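Local coordinates for protein purine nucleoside phosphorylase (Anopheles gambiae, PDB 2P4S) that catalyses the phosphorolytic cleavage of inosine, guanosine and their 2'-deoxy forms to a free purine base and a pentose 1-phosphate, as a homotrimer in purine salvage, at residues 112-117 / 161-166; 122-127 / 152-157. One frame throughout, in Å; residues are numbered along the deposited sequence.

Contact 1: residues 112-117 / 161-166; sequences VGIICG and VPVMCM
Ile114 bonds through its backbone to Met164 and Met166, the residues flanking its register partner Cys165, as in a parallel ladder between strands 112-116 and 161-166. Ile114 N gives its hydrogen to Met164 O at 2.8 Å, and Ile114 O takes the one from Met166 N at 2.7 Å, almost in line with the carbonyl. Val112 O accepts from Met164 N at one end of the ladder; at the other, Cys116 N donates in the carbonyl plane to Met166 O at 2.9 Å. Gly113 and Ile115 turn their polar groups the other way, to His195, Ile197 and Thr199 of the next strand. CA-H groups of Gly113 and Cys165 add weak contacts to Met164 O and Ile114 O.

On one face the SG atoms of Cys116 and Cys165 lie 3.5 Å apart, in contact but not a disulfide, and Ile114 CD1 reaches obliquely to Val163 CB at 3.9 Å. On the other, Met166 has CG beside its backbone N (chi1 -84°), and the extended chi2 (178°) carries SD alongside Ile115 CG1 at 3.9 Å.

Ile115 lies close to the phosphate-binding Arg169. Backbone bonds along both edges make 112-116 an interior strand, with apolar side chains on both faces.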
loop_
_atom_site.group_PDB
_atom_site.type_symbol
_atom_site.label_atom_id
_atom_site.label_comp_id
_atom_site.label_asym_id
_atom_site.label_seq_id
_atom_site.Cartn_x
_atom_site.Cartn_y
_atom_site.Cartn_z
ATOM N N VAL A 112 0.861 32.796 -4.454
ATOM C CA VAL A 112 -0.085 31.786 -4.079
ATOM C C VAL A 112 -0.428 30.899 -5.285
ATOM O O VAL A 112 -0.926 31.391 -6.268
ATOM C CB VAL A 112 -1.393 32.407 -3.483
ATOM C CG1 VAL A 112 -2.329 31.298 -3.007
ATOM C CG2 VAL A 112 -1.071 33.396 -2.322
ATOM N N GLY A 113 -0.183 29.590 -5.173
ATOM C CA GLY A 113 -0.736 28.584 -6.118
ATOM C C GLY A 113 -2.036 27.923 -5.630
ATOM O O GLY A 113 -2.166 27.606 -4.447
ATOM N N ILE A 114 -2.991 27.693 -6.530
ATOM C CA ILE A 114 -4.277 27.087 -6.186
ATOM C C ILE A 114 -4.511 25.874 -7.121
ATOM O O ILE A 114 -4.462 25.999 -8.364
ATOM C CB ILE A 114 -5.462 28.080 -6.327
ATOM C CG1 ILE A 114 -5.256 29.335 -5.463
ATOM C CG2 ILE A 114 -6.798 27.411 -5.973
ATOM C CD1 ILE A 114 -6.215 30.530 -5.817
ATOM N N ILE A 115 -4.733 24.699 -6.542
ATOM C CA ILE A 115 -5.180 23.536 -7.353
ATOM C C ILE A 115 -6.682 23.340 -7.195
ATOM O O ILE A 115 -7.146 23.130 -6.076
ATOM C CB ILE A 115 -4.386 22.257 -6.999
ATOM C CG1 ILE A 115 -2.895 22.583 -6.945
ATOM C CG2 ILE A 115 -4.662 21.143 -8.051
ATOM C CD1 ILE A 115 -1.983 21.396 -6.555
ATOM N N CYS A 116 -7.443 23.479 -8.280
ATOM C CA CYS A 116 -8.909 23.226 -8.303
ATOM C C CYS A 116 -9.312 21.769 -8.632
ATOM O O CYS A 116 -9.026 21.284 -9.741
ATOM C CB CYS A 116 -9.581 24.116 -9.357
ATOM S SG CYS A 116 -9.183 25.857 -9.156
ATOM N N GLY A 117 -10.039 21.111 -7.725
ATOM C CA GLY A 117 -10.391 19.710 -7.880
ATOM C C GLY A 117 -11.737 19.528 -8.518
ATOM O O GLY A 117 -12.249 20.454 -9.198
ATOM N N VAL A 161 -5.483 40.106 -5.970
ATOM C CA VAL A 161 -4.250 39.388 -5.575
ATOM C C VAL A 161 -3.823 38.440 -6.699
ATOM O O VAL A 161 -4.650 37.639 -7.173
ATOM C CB VAL A 161 -4.409 38.636 -4.214
ATOM C CG1 VAL A 161 -3.104 37.964 -3.805
ATOM C CG2 VAL A 161 -4.899 39.617 -3.123
ATOM N N PRO A 162 -2.565 38.569 -7.172
ATOM C CA PRO A 162 -2.063 37.633 -8.188
ATOM C C PRO A 162 -1.950 36.195 -7.652
ATOM O O PRO A 162 -1.266 35.917 -6.616
ATOM C CB PRO A 162 -0.677 38.197 -8.557
ATOM C CG PRO A 162 -0.300 39.065 -7.437
ATOM C CD PRO A 162 -1.555 39.579 -6.809
ATOM N N VAL A 163 -2.624 35.302 -8.377
ATOM C CA VAL A 163 -2.597 33.850 -8.110
ATOM C C VAL A 163 -2.214 33.084 -9.399
ATOM O O VAL A 163 -2.251 33.630 -10.511
ATOM C CB VAL A 163 -3.962 33.310 -7.486
ATOM C CG1 VAL A 163 -4.363 34.079 -6.222
ATOM C CG2 VAL A 163 -5.108 33.393 -8.482
ATOM N N MET A 164 -1.800 31.843 -9.200
ATOM C CA MET A 164 -1.530 30.871 -10.246
ATOM C C MET A 164 -2.494 29.708 -9.948
ATOM O O MET A 164 -2.426 29.082 -8.897
ATOM C CB MET A 164 -0.116 30.375 -10.062
ATOM C CG MET A 164 0.404 29.608 -11.209
ATOM S SD MET A 164 2.037 29.056 -10.754
ATOM C CE MET A 164 2.626 30.358 -9.802
ATOM N N CYS A 165 -3.370 29.409 -10.884
ATOM C CA CYS A 165 -4.454 28.523 -10.640
ATOM C C CYS A 165 -4.488 27.306 -11.604
ATOM O O CYS A 165 -4.551 27.462 -12.845
ATOM C CB CYS A 165 -5.700 29.382 -10.689
ATOM S SG CYS A 165 -7.104 28.483 -10.263
ATOM N N MET A 166 -4.344 26.098 -11.044
ATOM C CA MET A 166 -4.574 24.860 -11.783
ATOM C C MET A 166 -6.042 24.585 -11.916
ATOM O O MET A 166 -6.695 24.118 -10.979
ATOM C CB MET A 166 -3.896 23.669 -11.139
ATOM C CG MET A 166 -2.450 23.523 -11.523
ATOM S SD MET A 166 -1.720 22.120 -10.651
ATOM C CE MET A 166 -2.300 20.682 -11.580
#

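Contact 2: residues 122-127 / 152-157; sequences TLAEQL and RLVFGY
Leu127 and Tyr157 bring the two backbones nearest, their CA atoms 5.0 Å apart, close to the end of strand 152-158. The CA-H of Leu127 addresses Tyr157 O there, with 3.3 Å from Leu127 CA to that oxygen, but no hydrogen bond joins the two segments. Residues 122-125 make one weakly bonded helical turn, and the chain then runs through Gln126 to Leu127, where the backbone becomes extended (phi/psi -70°/153°). At Ala124 and Val154 the gap between CA atoms widens to 6.5 Å, a span that side chains fill.

Val154 serves two partners with its two methyls. Its CG1 meets Leu127 CD1 at 3.7 Å, whereas CG2, on the branch beside its own backbone N, touches Ala124 CB at 4.0 Å. Leu127 spreads its two methyls along the strand: CD1 goes to Val154 and also approaches Gly156 N at 4.0 Å, while CD2 rests against the Tyr157 carbonyl, 3.9 Å from Tyr157 O. Gly156 presents bare backbone here, and Leu127 CB sits 4.1 Å from Gly156 CA.

The short helix thus lies against one face of the sheet, with Ala124 also resting on Cys165 and Gln167 of strand 161-167. Behind it, Leu123 packs on Val360 of helix 353-370, and Gln126 NE2 bonds to Glu353 O at the start of that helix.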
loop_
_atom_site.group_PDB
_atom_site.type_symbol
_atom_site.label_atom_id
_atom_site.label_comp_id
_atom_site.label_asym_id
_atom_site.label_seq_id
_atom_site.Cartn_x
_atom_site.Cartn_y
_atom_site.Cartn_z
ATOM N N THR A 122 -14.420 26.416 -11.487
ATOM C CA THR A 122 -14.901 27.791 -11.615
ATOM C C THR A 122 -14.137 28.791 -10.750
ATOM O O THR A 122 -14.277 30.005 -10.946
ATOM C CB THR A 122 -16.436 27.923 -11.335
ATOM O OG1 THR A 122 -16.723 27.603 -9.956
ATOM C CG2 THR A 122 -17.261 27.037 -12.303
ATOM N N LEU A 123 -13.322 28.319 -9.815
ATOM C CA LEU A 123 -12.454 29.246 -9.093
ATOM C C LEU A 123 -11.558 30.037 -10.061
ATOM O O LEU A 123 -11.332 31.247 -9.861
ATOM C CB LEU A 123 -11.585 28.521 -8.062
ATOM C CG LEU A 123 -12.210 28.073 -6.729
ATOM C CD1 LEU A 123 -11.243 27.120 -6.011
ATOM C CD2 LEU A 123 -12.615 29.245 -5.823
ATOM N N ALA A 124 -11.028 29.345 -11.082
ATOM C CA ALA A 124 -10.156 29.969 -12.089
ATOM C C ALA A 124 -10.897 31.008 -12.953
ATOM O O ALA A 124 -10.292 31.961 -13.444
ATOM C CB ALA A 124 -9.511 28.922 -12.954
ATOM N N GLU A 125 -12.198 30.820 -13.131
ATOM C CA GLU A 125 -13.054 31.759 -13.878
ATOM C C GLU A 125 -13.327 33.097 -13.176
ATOM O O GLU A 125 -13.810 34.048 -13.780
ATOM C CB GLU A 125 -14.384 31.088 -14.228
ATOM C CG GLU A 125 -14.271 29.990 -15.268
ATOM C CD GLU A 125 -15.609 29.339 -15.526
ATOM O OE1 GLU A 125 -16.637 29.895 -15.051
ATOM O OE2 GLU A 125 -15.648 28.273 -16.194
ATOM N N GLN A 126 -13.014 33.183 -11.898
ATOM C CA GLN A 126 -13.249 34.421 -11.183
ATOM C C GLN A 126 -12.025 35.299 -11.201
ATOM O O GLN A 126 -12.065 36.390 -10.674
ATOM C CB GLN A 126 -13.688 34.115 -9.753
ATOM C CG GLN A 126 -14.943 33.298 -9.796
ATOM C CD GLN A 126 -15.618 33.188 -8.479
ATOM O OE1 GLN A 126 -15.461 34.059 -7.607
ATOM N NE2 GLN A 126 -16.401 32.110 -8.311
ATOM N N LEU A 127 -10.934 34.819 -11.782
ATOM C CA LEU A 127 -9.724 35.637 -11.929
ATOM C C LEU A 127 -9.928 36.769 -12.951
ATOM O O LEU A 127 -10.746 36.641 -13.854
ATOM C CB LEU A 127 -8.530 34.766 -12.329
ATOM C CG LEU A 127 -8.219 33.569 -11.437
ATOM C CD1 LEU A 127 -6.982 32.895 -11.954
ATOM C CD2 LEU A 127 -8.011 33.978 -10.004
ATOM N N ARG A 152 -6.234 23.844 -17.679
ATOM C CA ARG A 152 -5.522 25.118 -17.978
ATOM C C ARG A 152 -4.822 25.666 -16.735
ATOM O O ARG A 152 -5.370 25.580 -15.645
ATOM C CB ARG A 152 -6.489 26.206 -18.435
ATOM C CG ARG A 152 -7.158 25.933 -19.723
ATOM C CD ARG A 152 -8.200 27.007 -19.997
ATOM N NE ARG A 152 -8.970 26.641 -21.183
ATOM C CZ ARG A 152 -10.256 26.933 -21.365
ATOM N NH1 ARG A 152 -10.941 27.609 -20.442
ATOM N NH2 ARG A 152 -10.865 26.529 -22.474
ATOM N N LEU A 153 -3.616 26.210 -16.918
ATOM C CA LEU A 153 -2.929 26.986 -15.924
ATOM C C LEU A 153 -3.296 28.482 -16.120
ATOM O O LEU A 153 -3.090 29.050 -17.208
ATOM C CB LEU A 153 -1.432 26.729 -16.051
ATOM C CG LEU A 153 -0.529 27.160 -14.908
ATOM C CD1 LEU A 153 -1.075 26.619 -13.553
ATOM C CD2 LEU A 153 0.862 26.663 -15.164
ATOM N N VAL A 154 -3.919 29.084 -15.107
ATOM C CA VAL A 154 -4.455 30.430 -15.225
ATOM C C VAL A 154 -3.701 31.351 -14.252
ATOM O O VAL A 154 -3.689 31.117 -13.029
ATOM C CB VAL A 154 -5.983 30.490 -14.987
ATOM C CG1 VAL A 154 -6.547 31.787 -15.436
ATOM C CG2 VAL A 154 -6.685 29.433 -15.771
ATOM N N PHE A 155 -3.020 32.367 -14.791
ATOM C CA PHE A 155 -2.337 33.358 -13.950
ATOM C C PHE A 155 -3.272 34.532 -13.984
ATOM O O PHE A 155 -3.620 34.976 -15.046
ATOM C CB PHE A 155 -0.984 33.753 -14.541
ATOM C CG PHE A 155 0.073 32.690 -14.446
ATOM C CD1 PHE A 155 1.092 32.793 -13.494
ATOM C CD2 PHE A 155 0.102 31.613 -15.349
ATOM C CE1 PHE A 155 2.110 31.800 -13.387
ATOM C CE2 PHE A 155 1.095 30.646 -15.266
ATOM C CZ PHE A 155 2.134 30.749 -14.282
ATOM N N GLY A 156 -3.722 35.028 -12.836
ATOM C CA GLY A 156 -4.714 36.120 -12.824
ATOM C C GLY A 156 -4.817 36.718 -11.437
ATOM O O GLY A 156 -4.138 36.269 -10.509
ATOM N N TYR A 157 -5.673 37.733 -11.310
ATOM C CA TYR A 157 -5.963 38.422 -10.049
ATOM C C TYR A 157 -7.224 37.877 -9.395
ATOM O O TYR A 157 -8.329 37.890 -9.998
ATOM C CB TYR A 157 -6.061 39.960 -10.267
ATOM C CG TYR A 157 -4.730 40.575 -10.666
ATOM C CD1 TYR A 157 -3.873 41.052 -9.706
ATOM C CD2 TYR A 157 -4.327 40.646 -12.016
ATOM C CE1 TYR A 157 -2.609 41.618 -10.048
ATOM C CE2 TYR A 157 -3.055 41.200 -12.391
ATOM C CZ TYR A 157 -2.203 41.691 -11.391
ATOM O OH TYR A 157 -0.944 42.249 -11.674
#

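How the contacts relate
The centres of contacts 1 and 2 are 7 Å apart, and both reach the same mixed sheet. Along the chain contact 2 is nested inside contact 1: strand 112-116 leads into helix 122-125, and strand 152-158 turns back into strand 161-167. Those last two are antiparallel neighbours, probably bonded through Cys165 N to Val154 O and Val163 N to Gly156 O, each at 2.8 Å. Strand 161-167 therefore lies between contact 1's parallel partner and contact 2's strand. It joins the two contacts by its side chains as well, Val163 packing on Leu127 by one face and Met164 on Phe155 by the other. Phosphate-binding His149 and Arg169 lie just beyond the ends of the two neighbouring strands.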